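Local coordinates for protein oligopeptide ABC transporter OppAIV (PDB 4GL8) that probably binds oligopeptides as the extracytoplasmic solute-binding component of an ABC transporter for peptide uptake, at residues Asn138-Glu141 with Tyr142-Lys146; Ser247-Ala250 with Tyr251-Leu255; Glu482-Ile485 with Ile486-Phe490. One frame throughout, in Å; residues are numbered along the deposited sequence.

Interaction 1: Asn138-Glu141 with Tyr142-Lys146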
loop_
_atom_site.group_PDB
_atom_site.type_symbol
_atom_site.label_atom_id
_atom_site.label_comp_id
_atom_site.label_asym_id
_atom_site.label_seq_id
_atom_site.Cartn_x
_atom_site.Cartn_y
_atom_site.Cartn_z
ATOM N N ASN A 138 -1.244 0.860 -25.029
ATOM C CA ASN A 138 0.000 0.330 -25.556
ATOM C C ASN A 138 1.162 0.228 -24.578
ATOM O O ASN A 138 2.271 -0.045 -25.002
ATOM C CB ASN A 138 0.436 1.107 -26.811
ATOM C CG ASN A 138 -0.495 0.891 -27.991
ATOM O OD1 ASN A 138 -1.154 -0.137 -28.116
ATOM N ND2 ASN A 138 -0.541 1.879 -28.882
ATOM N N ALA A 139 0.927 0.415 -23.282
ATOM C CA ALA A 139 1.994 0.292 -22.318
ATOM C C ALA A 139 2.509 -1.144 -22.252
ATOM O O ALA A 139 3.703 -1.394 -22.114
ATOM C CB ALA A 139 1.540 0.747 -20.934
ATOM N N GLU A 140 1.601 -2.094 -22.306
ATOM C CA GLU A 140 2.007 -3.496 -22.255
ATOM C C GLU A 140 2.848 -3.902 -23.490
ATOM O O GLU A 140 3.843 -4.618 -23.392
ATOM C CB GLU A 140 0.770 -4.367 -22.150
ATOM C CG GLU A 140 1.066 -5.819 -21.866
ATOM C CD GLU A 140 -0.200 -6.613 -21.669
ATOM O OE1 GLU A 140 -1.307 -6.079 -21.974
ATOM O OE2 GLU A 140 -0.081 -7.777 -21.224
ATOM N N GLU A 141 2.434 -3.404 -24.641
ATOM C CA GLU A 141 3.072 -3.719 -25.894
ATOM C C GLU A 141 4.414 -3.031 -25.947
ATOM O O GLU A 141 5.406 -3.630 -26.332
ATOM C CB GLU A 141 2.198 -3.251 -27.053
ATOM C CG GLU A 141 0.975 -4.124 -27.273
ATOM C CD GLU A 141 -0.253 -3.744 -26.455
ATOM O OE1 GLU A 141 -0.175 -2.934 -25.494
ATOM O OE2 GLU A 141 -1.315 -4.308 -26.777
ATOM N N TYR A 142 4.459 -1.774 -25.537
ATOM C CA TYR A 142 5.736 -1.106 -25.420
ATOM C C TYR A 142 6.725 -1.892 -24.513
ATOM O O TYR A 142 7.860 -2.096 -24.878
ATOM C CB TYR A 142 5.540 0.321 -24.893
ATOM C CG TYR A 142 6.861 1.000 -24.687
ATOM C CD1 TYR A 142 7.593 1.448 -25.767
ATOM C CD2 TYR A 142 7.390 1.170 -23.404
ATOM C CE1 TYR A 142 8.813 2.062 -25.592
ATOM C CE2 TYR A 142 8.603 1.781 -23.216
ATOM C CZ TYR A 142 9.302 2.233 -24.311
ATOM O OH TYR A 142 10.515 2.810 -24.146
ATOM N N PHE A 143 6.271 -2.300 -23.332
ATOM C CA PHE A 143 7.090 -3.013 -22.338
ATOM C C PHE A 143 7.648 -4.318 -22.864
ATOM O O PHE A 143 8.807 -4.670 -22.565
ATOM C CB PHE A 143 6.238 -3.275 -21.071
ATOM C CG PHE A 143 6.868 -4.206 -20.051
ATOM C CD1 PHE A 143 6.663 -5.578 -20.118
ATOM C CD2 PHE A 143 7.633 -3.703 -19.008
ATOM C CE1 PHE A 143 7.230 -6.432 -19.182
ATOM C CE2 PHE A 143 8.191 -4.545 -18.061
ATOM C CZ PHE A 143 7.996 -5.905 -18.142
ATOM N N ASP A 144 6.814 -5.029 -23.627
ATOM C CA ASP A 144 7.177 -6.291 -24.257
ATOM C C ASP A 144 7.995 -6.102 -25.513
ATOM O O ASP A 144 8.332 -7.077 -26.148
ATOM C CB ASP A 144 5.924 -7.069 -24.681
ATOM C CG ASP A 144 5.140 -7.609 -23.511
ATOM O OD1 ASP A 144 5.662 -7.622 -22.378
ATOM O OD2 ASP A 144 3.985 -8.038 -23.740
ATOM N N GLY A 145 8.280 -4.868 -25.915
ATOM C CA GLY A 145 9.071 -4.642 -27.123
ATOM C C GLY A 145 8.311 -4.733 -28.437
ATOM O O GLY A 145 8.928 -4.950 -29.483
ATOM N N LYS A 146 6.988 -4.553 -28.392
ATOM C CA LYS A 146 6.142 -4.682 -29.576
ATOM C C LYS A 146 5.619 -3.368 -30.148
ATOM O O LYS A 146 5.158 -3.336 -31.277
ATOM C CB LYS A 146 4.968 -5.627 -29.282
ATOM C CG LYS A 146 5.438 -6.985 -28.770
ATOM C CD LYS A 146 4.491 -8.126 -29.097
ATOM C CE LYS A 146 3.249 -8.115 -28.219
ATOM N NZ LYS A 146 2.834 -9.498 -27.862
#
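E140, in the short helix 139-143, and D144, just past its end, are one turn apart. Their side chains run alongside each other. The stem of E140 meets the carboxylate end of D144: E140 CG is 4.1 Å from D144 OD2. The two carboxylate planes are turned 59° apart, and E140 OE2 stays 4.8 Å from D144 OD2. This is the loose, solvent side of the contact. The E140 chain is extended and also touches K133 of helix 129-135.

The tight part is the backbone. Y142 N bonds to N138 O at 2.8 Å, and F143 N to A139 O at 3.0 Å. D144 N closes the next turn on E140 O. The chain then leaves the helix through a Schellman motif. K146 N reaches back to E141 O at 2.8 Å, and G145 N bonds to Y142 O at 3.0 Å, with G145 at positive phi. K146 CB packs against the same carbonyl, 3.6 Å from E141 O.

A139 is buried against L152, while the partly exposed Y142 and F143 lean on L120 and V129. With CG anti to the backbone N (chi1 170°), the F143 ring swings toward K133 for a cation-pi contact. N138 ND2 is held by E151 O. Across the turn, backbone bonds do the holding. The two like charges probably repel mildly, and the nearby K133 may ease this.

Interaction 2: Ser247-Ala250 with Tyr251-Leu255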
loop_
_atom_site.group_PDB
_atom_site.type_symbol
_atom_site.label_atom_id
_atom_site.label_comp_id
_atom_site.label_asym_id
_atom_site.label_seq_id
_atom_site.Cartn_x
_atom_site.Cartn_y
_atom_site.Cartn_z
ATOM N N SER A 247 7.948 -0.413 19.376
ATOM C CA SER A 247 6.904 0.527 19.781
ATOM C C SER A 247 7.102 1.115 21.193
ATOM O O SER A 247 6.731 2.262 21.428
ATOM C CB SER A 247 5.512 -0.116 19.676
ATOM O OG SER A 247 5.235 -0.961 20.772
ATOM N N ILE A 248 7.686 0.357 22.119
ATOM C CA ILE A 248 7.930 0.850 23.479
ATOM C C ILE A 248 8.995 1.920 23.478
ATOM O O ILE A 248 8.913 2.855 24.244
ATOM C CB ILE A 248 8.370 -0.270 24.470
ATOM C CG1 ILE A 248 7.222 -1.268 24.708
ATOM C CG2 ILE A 248 8.821 0.320 25.824
ATOM C CD1 ILE A 248 6.010 -0.674 25.423
ATOM N N THR A 249 10.015 1.775 22.644
ATOM C CA THR A 249 11.060 2.783 22.573
ATOM C C THR A 249 10.438 4.059 22.041
ATOM O O THR A 249 10.567 5.129 22.635
ATOM C CB THR A 249 12.167 2.343 21.619
ATOM O OG1 THR A 249 12.725 1.117 22.102
ATOM C CG2 THR A 249 13.250 3.422 21.510
ATOM N N ALA A 250 9.742 3.916 20.921
ATOM C CA ALA A 250 8.988 5.014 20.335
ATOM C C ALA A 250 8.030 5.677 21.344
ATOM O O ALA A 250 7.942 6.910 21.410
ATOM C CB ALA A 250 8.215 4.514 19.112
ATOM N N TYR A 251 7.319 4.871 22.127
ATOM C CA TYR A 251 6.343 5.429 23.047
ATOM C C TYR A 251 7.024 6.188 24.194
ATOM O O TYR A 251 6.527 7.246 24.617
ATOM C CB TYR A 251 5.423 4.352 23.584
ATOM C CG TYR A 251 4.339 4.873 24.484
ATOM C CD1 TYR A 251 3.454 5.836 24.034
ATOM C CD2 TYR A 251 4.186 4.387 25.780
ATOM C CE1 TYR A 251 2.447 6.314 24.843
ATOM C CE2 TYR A 251 3.181 4.850 26.604
ATOM C CZ TYR A 251 2.308 5.809 26.128
ATOM O OH TYR A 251 1.307 6.295 26.919
ATOM N N ASN A 252 8.178 5.686 24.641
ATOM C CA ASN A 252 8.935 6.329 25.717
ATOM C C ASN A 252 9.544 7.636 25.240
ATOM O O ASN A 252 9.589 8.614 25.974
ATOM C CB ASN A 252 10.019 5.392 26.256
ATOM C CG ASN A 252 9.459 4.285 27.149
ATOM O OD1 ASN A 252 8.404 4.432 27.785
ATOM N ND2 ASN A 252 10.192 3.169 27.226
ATOM N N MET A 253 9.985 7.661 23.991
ATOM C CA MET A 253 10.458 8.904 23.389
ATOM C C MET A 253 9.354 9.954 23.271
ATOM O O MET A 253 9.622 11.139 23.426
ATOM C CB MET A 253 11.053 8.649 22.010
ATOM C CG MET A 253 12.442 8.051 22.083
ATOM S SD MET A 253 12.951 7.440 20.475
ATOM C CE MET A 253 13.347 8.951 19.587
ATOM N N TYR A 254 8.133 9.508 22.985
ATOM C CA TYR A 254 7.010 10.394 22.824
ATOM C C TYR A 254 6.570 10.981 24.191
ATOM O O TYR A 254 6.260 12.166 24.290
ATOM C CB TYR A 254 5.871 9.642 22.125
ATOM C CG TYR A 254 4.620 10.470 21.958
ATOM C CD1 TYR A 254 4.438 11.249 20.827
ATOM C CD2 TYR A 254 3.639 10.497 22.938
ATOM C CE1 TYR A 254 3.306 12.016 20.659
ATOM C CE2 TYR A 254 2.496 11.282 22.785
ATOM C CZ TYR A 254 2.341 12.050 21.652
ATOM O OH TYR A 254 1.229 12.845 21.466
ATOM N N LEU A 255 6.580 10.150 25.236
ATOM C CA LEU A 255 6.267 10.580 26.604
ATOM C C LEU A 255 7.316 11.502 27.189
ATOM O O LEU A 255 7.000 12.261 28.084
ATOM C CB LEU A 255 6.129 9.397 27.562
ATOM C CG LEU A 255 4.863 8.555 27.523
ATOM C CD1 LEU A 255 4.962 7.463 28.590
ATOM C CD2 LEU A 255 3.623 9.404 27.751
#
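I248 CG2 touches N252 ND2, in the amide one turn on along helix 247-255, at 3.5 Å. The two side chains run alongside each other with their ends in the same direction. The branch that reaches forward is CG2, because it stands anti to the backbone N while CG1 lies beside that N (chi1 -67°). The amide of N252 lies next to the I248 carbonyl, with ND2 3.3 Å from I248 O, but the angle is too poor for a hydrogen bond. That carbonyl is taken by N252 N instead, at 3.0 Å.

T249 and M253 repeat the side-by-side pairing on the neighbouring strip of the helix. Their contact is looser: T249 CG2 is 4.2 Å from M253 SD. Chi1 of -77° lays M253 CG beside its own N, 3.5 Å from T249 O.

All of this rides on regular alpha-helical i to i+4 bonding, from Y251 N to S247 O through Y254 N to A250 O. The helix follows strand 238-242 and precedes strand 261-263. A250 and Y254 both rest on I262 of the latter strand, and Y251 and Y254 also touch L503 of strand 492-504. At the start of the helix, N246 OD1 accepts a bond from T249 N.

The Y251 ring turns one face to L255, whose CG sits 4.0 Å above the ring plane, toward the rim. Y254 OH is bonded to D279 OD1, and S247 OG to D380 OD2.

Interaction 3: Glu482-Ile485 with Ile486-Phe490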
loop_
_atom_site.group_PDB
_atom_site.type_symbol
_atom_site.label_atom_id
_atom_site.label_comp_id
_atom_site.label_asym_id
_atom_site.label_seq_id
_atom_site.Cartn_x
_atom_site.Cartn_y
_atom_site.Cartn_z
ATOM N N GLU A 482 -14.772 -11.730 -6.355
ATOM C CA GLU A 482 -14.455 -11.772 -4.942
ATOM C C GLU A 482 -14.995 -13.036 -4.275
ATOM O O GLU A 482 -14.329 -13.595 -3.403
ATOM C CB GLU A 482 -15.006 -10.545 -4.199
ATOM C CG GLU A 482 -14.439 -10.457 -2.792
ATOM C CD GLU A 482 -14.871 -9.239 -2.001
ATOM O OE1 GLU A 482 -14.262 -9.044 -0.929
ATOM O OE2 GLU A 482 -15.830 -8.523 -2.416
ATOM N N ALA A 483 -16.201 -13.469 -4.649
ATOM C CA ALA A 483 -16.783 -14.670 -4.060
ATOM C C ALA A 483 -15.906 -15.881 -4.296
ATOM O O ALA A 483 -15.868 -16.757 -3.457
ATOM C CB ALA A 483 -18.172 -14.947 -4.608
ATOM N N ILE A 484 -15.219 -15.938 -5.435
ATOM C CA ILE A 484 -14.333 -17.062 -5.736
ATOM C C ILE A 484 -13.177 -17.125 -4.741
ATOM O O ILE A 484 -12.873 -18.191 -4.222
ATOM C CB ILE A 484 -13.771 -16.996 -7.181
ATOM C CG1 ILE A 484 -14.874 -17.225 -8.217
ATOM C CG2 ILE A 484 -12.667 -18.011 -7.394
ATOM C CD1 ILE A 484 -14.421 -16.879 -9.607
ATOM N N ILE A 485 -12.513 -16.008 -4.488
ATOM C CA ILE A 485 -11.424 -16.009 -3.490
ATOM C C ILE A 485 -11.890 -16.103 -2.026
ATOM O O ILE A 485 -11.261 -16.800 -1.248
ATOM C CB ILE A 485 -10.427 -14.856 -3.687
ATOM C CG1 ILE A 485 -11.083 -13.499 -3.481
ATOM C CG2 ILE A 485 -9.788 -14.996 -5.073
ATOM C CD1 ILE A 485 -10.186 -12.332 -3.848
ATOM N N ILE A 486 -12.988 -15.444 -1.657
ATOM C CA ILE A 486 -13.456 -15.502 -0.251
ATOM C C ILE A 486 -14.354 -16.675 0.170
ATOM O O ILE A 486 -14.363 -16.982 1.353
ATOM C CB ILE A 486 -14.061 -14.146 0.262
ATOM C CG1 ILE A 486 -15.466 -13.879 -0.261
ATOM C CG2 ILE A 486 -13.158 -12.975 -0.112
ATOM C CD1 ILE A 486 -16.035 -12.566 0.257
ATOM N N GLU A 487 -15.110 -17.299 -0.747
ATOM C CA GLU A 487 -15.976 -18.477 -0.418
ATOM C C GLU A 487 -15.576 -19.805 -1.055
ATOM O O GLU A 487 -16.121 -20.828 -0.671
ATOM C CB GLU A 487 -17.441 -18.317 -0.866
ATOM C CG GLU A 487 -18.053 -16.928 -0.837
ATOM C CD GLU A 487 -19.582 -16.942 -1.136
ATOM O OE1 GLU A 487 -20.120 -15.874 -1.485
ATOM O OE2 GLU A 487 -20.264 -17.996 -1.019
ATOM N N ARG A 488 -14.715 -19.800 -2.062
ATOM C CA ARG A 488 -14.432 -21.025 -2.813
ATOM C C ARG A 488 -12.974 -21.437 -2.757
ATOM O O ARG A 488 -12.682 -22.519 -2.304
ATOM C CB ARG A 488 -14.875 -20.892 -4.281
ATOM C CG ARG A 488 -14.783 -22.193 -5.072
ATOM C CD ARG A 488 -15.509 -22.124 -6.418
ATOM N NE ARG A 488 -14.642 -21.681 -7.512
ATOM C CZ ARG A 488 -15.065 -21.071 -8.632
ATOM N NH1 ARG A 488 -14.174 -20.709 -9.559
ATOM N NH2 ARG A 488 -16.367 -20.802 -8.839
ATOM N N ASP A 489 -12.062 -20.597 -3.242
ATOM C CA ASP A 489 -10.656 -20.990 -3.356
ATOM C C ASP A 489 -9.821 -20.726 -2.096
ATOM O O ASP A 489 -8.838 -21.414 -1.898
ATOM C CB ASP A 489 -9.983 -20.340 -4.572
ATOM C CG ASP A 489 -10.407 -20.973 -5.908
ATOM O OD1 ASP A 489 -11.220 -21.920 -5.907
ATOM O OD2 ASP A 489 -9.919 -20.501 -6.966
ATOM N N PHE A 490 -10.200 -19.748 -1.269
ATOM C CA PHE A 490 -9.430 -19.397 -0.086
ATOM C C PHE A 490 -7.906 -19.316 -0.348
ATOM O O PHE A 490 -7.124 -19.989 0.327
ATOM C CB PHE A 490 -9.700 -20.401 1.049
ATOM C CG PHE A 490 -11.119 -20.386 1.560
ATOM C CD1 PHE A 490 -11.465 -19.621 2.673
ATOM C CD2 PHE A 490 -12.108 -21.107 0.919
ATOM C CE1 PHE A 490 -12.771 -19.589 3.145
ATOM C CE2 PHE A 490 -13.416 -21.079 1.381
ATOM C CZ PHE A 490 -13.751 -20.310 2.504
#
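I484 O accepts two backbone donors. D489 N comes in at 2.7 Å, nearly in line with the carbonyl. R488 N, at 3.3 Å, lies above the carbonyl plane. The two preceding carbonyls are bonded i to i+4: E482 O by I486 N, A483 O by E487 N. F490 N bonds weakly to I485 O at 3.1 Å.

R488 lies alongside I484, whose CG1 is 3.6 Å from the guanidinium plane, over one face but near its margin. NH1 forms a salt bridge with E457, while NE has a long one with D489 OD1. D489 OD2 packs 3.7 Å from I484 CG2 and takes bonds from Y453 and N455.

E482 is buried, its carboxylate well supplied: OE1 meets R332 NE and A333 N, and OE2 meets the hydroxyls of Y340 and Y342. Chi1 of -169° sets its chain trans to its own N, extended across I486, with E482 CG 3.9 Å from I486 CG2. The surroundings would probably keep it ionised. I486 O is satisfied by R331, and D489 O by R306.

The i to i+5 bond from D489 N marks a wider pi-type turn, closing helix 471-489 before F490 turns off with positive phi.

The three contacts come in series along the chain, each within one helix: interaction 1 on helix 139-143, interaction 2 on helix 247-255 and interaction 3 on helix 471-489. None touches another. Centres of interactions 1 and 2 are 49 Å apart, on opposite sides of the chain's centre. Interaction 3 lies 32 Å from interaction 1 and 41 Å from interaction 2, again between centres. Helix 471-489 leads into strand 492-504, which pairs with strand 261-263, touched by A250 and Y254 of helix 247-255. Interaction 1, a surface contact, lies before strand 154-158 of a separate antiparallel sheet. Interactions 2 and 3 are partly buried; all three are local helix contacts in separate regions of the solute-binding fold.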